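Side-chain contact in processed glycerol phosphate lipoteichoic acid synthase 2 (Bacillus subtilis, PDB 2W8D), which belongs to the sulfatase family of the alkaline phosphatase clan and carries a bound magnesium ion: residues P180-L185 with N240-D245. Sequence-based numbering, arbitrary orientation.
Sequences PLLESL and NDLKKD
L242 meets L182, and D245 meets E183, where the last turns of helices 219-244 and 171-183 come side by side. D241, one turn before D245, faces the neighbouring helix without touching 180-185; its carboxylate instead forms a salt bridge with K176 farther back on helix 171-183, a good use for an acid at a partly open helix boundary.

At L242 the contact is apolar. Its CD2 lies 4.0 Å from CD2 of L182, methyl against methyl, with the two side chains crossing at about a right angle. L182 places its CG anti to the backbone N (chi1 179°), and its side chain also packs on F129, F189 and T191 of the sheet. Branched leucines suit this buried place, since one residue can touch both helix and sheet.

D245 follows the helix end. Its chi1 of 62° sets CG between backbone N and carbonyl carbon, and OD1 takes the N-H of L247 in an Asx turn. The extended E183 brings OE2 within 2.5 Å of D245 OD2, the carboxylate planes standing 77° apart. Such closeness suggests that one of the two acids holds a proton.

Two helices packed together, each leading into a strand of the central sheet (189-194 and 251-257), belong to the α/β architecture of the alkaline phosphatase superfamily.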
loop_
_atom_site.group_PDB
_atom_site.type_symbol
_atom_site.label_atom_id
_atom_site.label_comp_id
_atom_site.label_asym_id
_atom_site.label_seq_id
_atom_site.Cartn_x
_atom_site.Cartn_y
_atom_site.Cartn_z
ATOM N N PRO A 180 0.431 -23.517 4.359
ATOM C CA PRO A 180 1.109 -24.205 5.486
ATOM C C PRO A 180 2.222 -23.370 6.107
ATOM O O PRO A 180 2.500 -23.480 7.289
ATOM C CB PRO A 180 1.693 -25.484 4.854
ATOM C CG PRO A 180 1.619 -25.269 3.367
ATOM C CD PRO A 180 0.496 -24.299 3.111
ATOM N N LEU A 181 2.846 -22.513 5.313
ATOM C CA LEU A 181 3.864 -21.665 5.862
ATOM C C LEU A 181 3.198 -20.677 6.819
ATOM O O LEU A 181 3.653 -20.471 7.934
ATOM C CB LEU A 181 4.645 -20.982 4.744
ATOM C CG LEU A 181 5.281 -21.975 3.766
ATOM C CD1 LEU A 181 5.806 -21.219 2.574
ATOM C CD2 LEU A 181 6.414 -22.880 4.438
ATOM N N LEU A 182 2.081 -20.109 6.409
ATOM C CA LEU A 182 1.394 -19.127 7.237
ATOM C C LEU A 182 0.807 -19.725 8.511
ATOM O O LEU A 182 0.819 -19.076 9.557
ATOM C CB LEU A 182 0.282 -18.456 6.449
ATOM C CG LEU A 182 -0.509 -17.434 7.245
ATOM C CD1 LEU A 182 0.341 -16.172 7.468
ATOM C CD2 LEU A 182 -1.794 -17.131 6.503
ATOM N N GLU A 183 0.294 -20.947 8.406
ATOM C CA GLU A 183 -0.323 -21.651 9.511
ATOM C C GLU A 183 0.716 -22.184 10.517
ATOM O O GLU A 183 0.362 -22.609 11.612
ATOM C CB GLU A 183 -1.209 -22.791 8.965
ATOM C CG GLU A 183 -2.400 -22.278 8.117
ATOM C CD GLU A 183 -2.957 -23.279 7.067
ATOM O OE1 GLU A 183 -2.550 -24.459 7.018
ATOM O OE2 GLU A 183 -3.828 -22.866 6.265
ATOM N N SER A 184 1.999 -22.142 10.153
ATOM C CA SER A 184 3.060 -22.554 11.070
ATOM C C SER A 184 3.530 -21.367 11.949
ATOM O O SER A 184 4.326 -21.535 12.864
ATOM C CB SER A 184 4.224 -23.216 10.306
ATOM O OG SER A 184 5.190 -22.250 9.888
ATOM N N LEU A 185 3.007 -20.178 11.690
ATOM C CA LEU A 185 3.480 -18.986 12.393
ATOM C C LEU A 185 2.896 -18.882 13.797
ATOM O O LEU A 185 1.679 -18.932 13.979
ATOM C CB LEU A 185 3.160 -17.718 11.596
ATOM C CG LEU A 185 4.215 -17.083 10.680
ATOM C CD1 LEU A 185 5.014 -18.090 9.871
ATOM C CD2 LEU A 185 3.578 -16.029 9.749
ATOM N N ASN A 240 -10.923 -17.783 0.578
ATOM C CA ASN A 240 -11.563 -19.079 0.873
ATOM C C ASN A 240 -10.695 -19.891 1.825
ATOM O O ASN A 240 -11.174 -20.391 2.828
ATOM C CB ASN A 240 -11.840 -19.904 -0.391
ATOM C CG ASN A 240 -12.929 -19.308 -1.268
ATOM O OD1 ASN A 240 -13.926 -18.741 -0.791
ATOM N ND2 ASN A 240 -12.750 -19.444 -2.576
ATOM N N ASP A 241 -9.406 -19.992 1.515
ATOM C CA ASP A 241 -8.454 -20.730 2.369
ATOM C C ASP A 241 -8.252 -20.099 3.750
ATOM O O ASP A 241 -8.117 -20.813 4.728
ATOM C CB ASP A 241 -7.119 -20.960 1.656
ATOM C CG ASP A 241 -7.223 -21.960 0.501
ATOM O OD1 ASP A 241 -8.232 -22.683 0.400
ATOM O OD2 ASP A 241 -6.284 -22.028 -0.323
ATOM N N LEU A 242 -8.266 -18.775 3.849
ATOM C CA LEU A 242 -8.205 -18.143 5.170
ATOM C C LEU A 242 -9.426 -18.475 6.062
ATOM O O LEU A 242 -9.369 -18.383 7.297
ATOM C CB LEU A 242 -8.045 -16.637 5.036
ATOM C CG LEU A 242 -6.694 -16.090 4.531
ATOM C CD1 LEU A 242 -6.740 -14.596 4.413
ATOM C CD2 LEU A 242 -5.584 -16.499 5.465
ATOM N N LYS A 243 -10.530 -18.842 5.417
ATOM C CA LYS A 243 -11.761 -19.169 6.109
ATOM C C LYS A 243 -11.822 -20.639 6.475
ATOM O O LYS A 243 -12.392 -20.967 7.500
ATOM C CB LYS A 243 -12.982 -18.759 5.286
ATOM C CG LYS A 243 -13.116 -17.239 5.089
ATOM C CD LYS A 243 -14.147 -16.890 3.992
ATOM C CE LYS A 243 -14.672 -15.467 4.148
ATOM N NZ LYS A 243 -15.374 -14.955 2.901
ATOM N N LYS A 244 -11.227 -21.520 5.669
ATOM C CA LYS A 244 -11.099 -22.932 6.069
ATOM C C LYS A 244 -10.266 -23.032 7.346
ATOM O O LYS A 244 -10.697 -23.661 8.301
ATOM C CB LYS A 244 -10.426 -23.817 5.001
ATOM C CG LYS A 244 -10.878 -23.647 3.559
ATOM C CD LYS A 244 -12.154 -24.430 3.246
ATOM C CE LYS A 244 -12.872 -23.773 2.046
ATOM N NZ LYS A 244 -14.240 -24.356 1.834
ATOM N N ASP A 245 -9.075 -22.416 7.362
ATOM C CA ASP A 245 -8.155 -22.626 8.482
ATOM C C ASP A 245 -8.452 -21.787 9.727
ATOM O O ASP A 245 -7.782 -21.932 10.742
ATOM C CB ASP A 245 -6.691 -22.523 8.048
ATOM C CG ASP A 245 -6.316 -21.142 7.486
ATOM O OD1 ASP A 245 -6.713 -20.085 8.042
ATOM O OD2 ASP A 245 -5.588 -21.101 6.469
#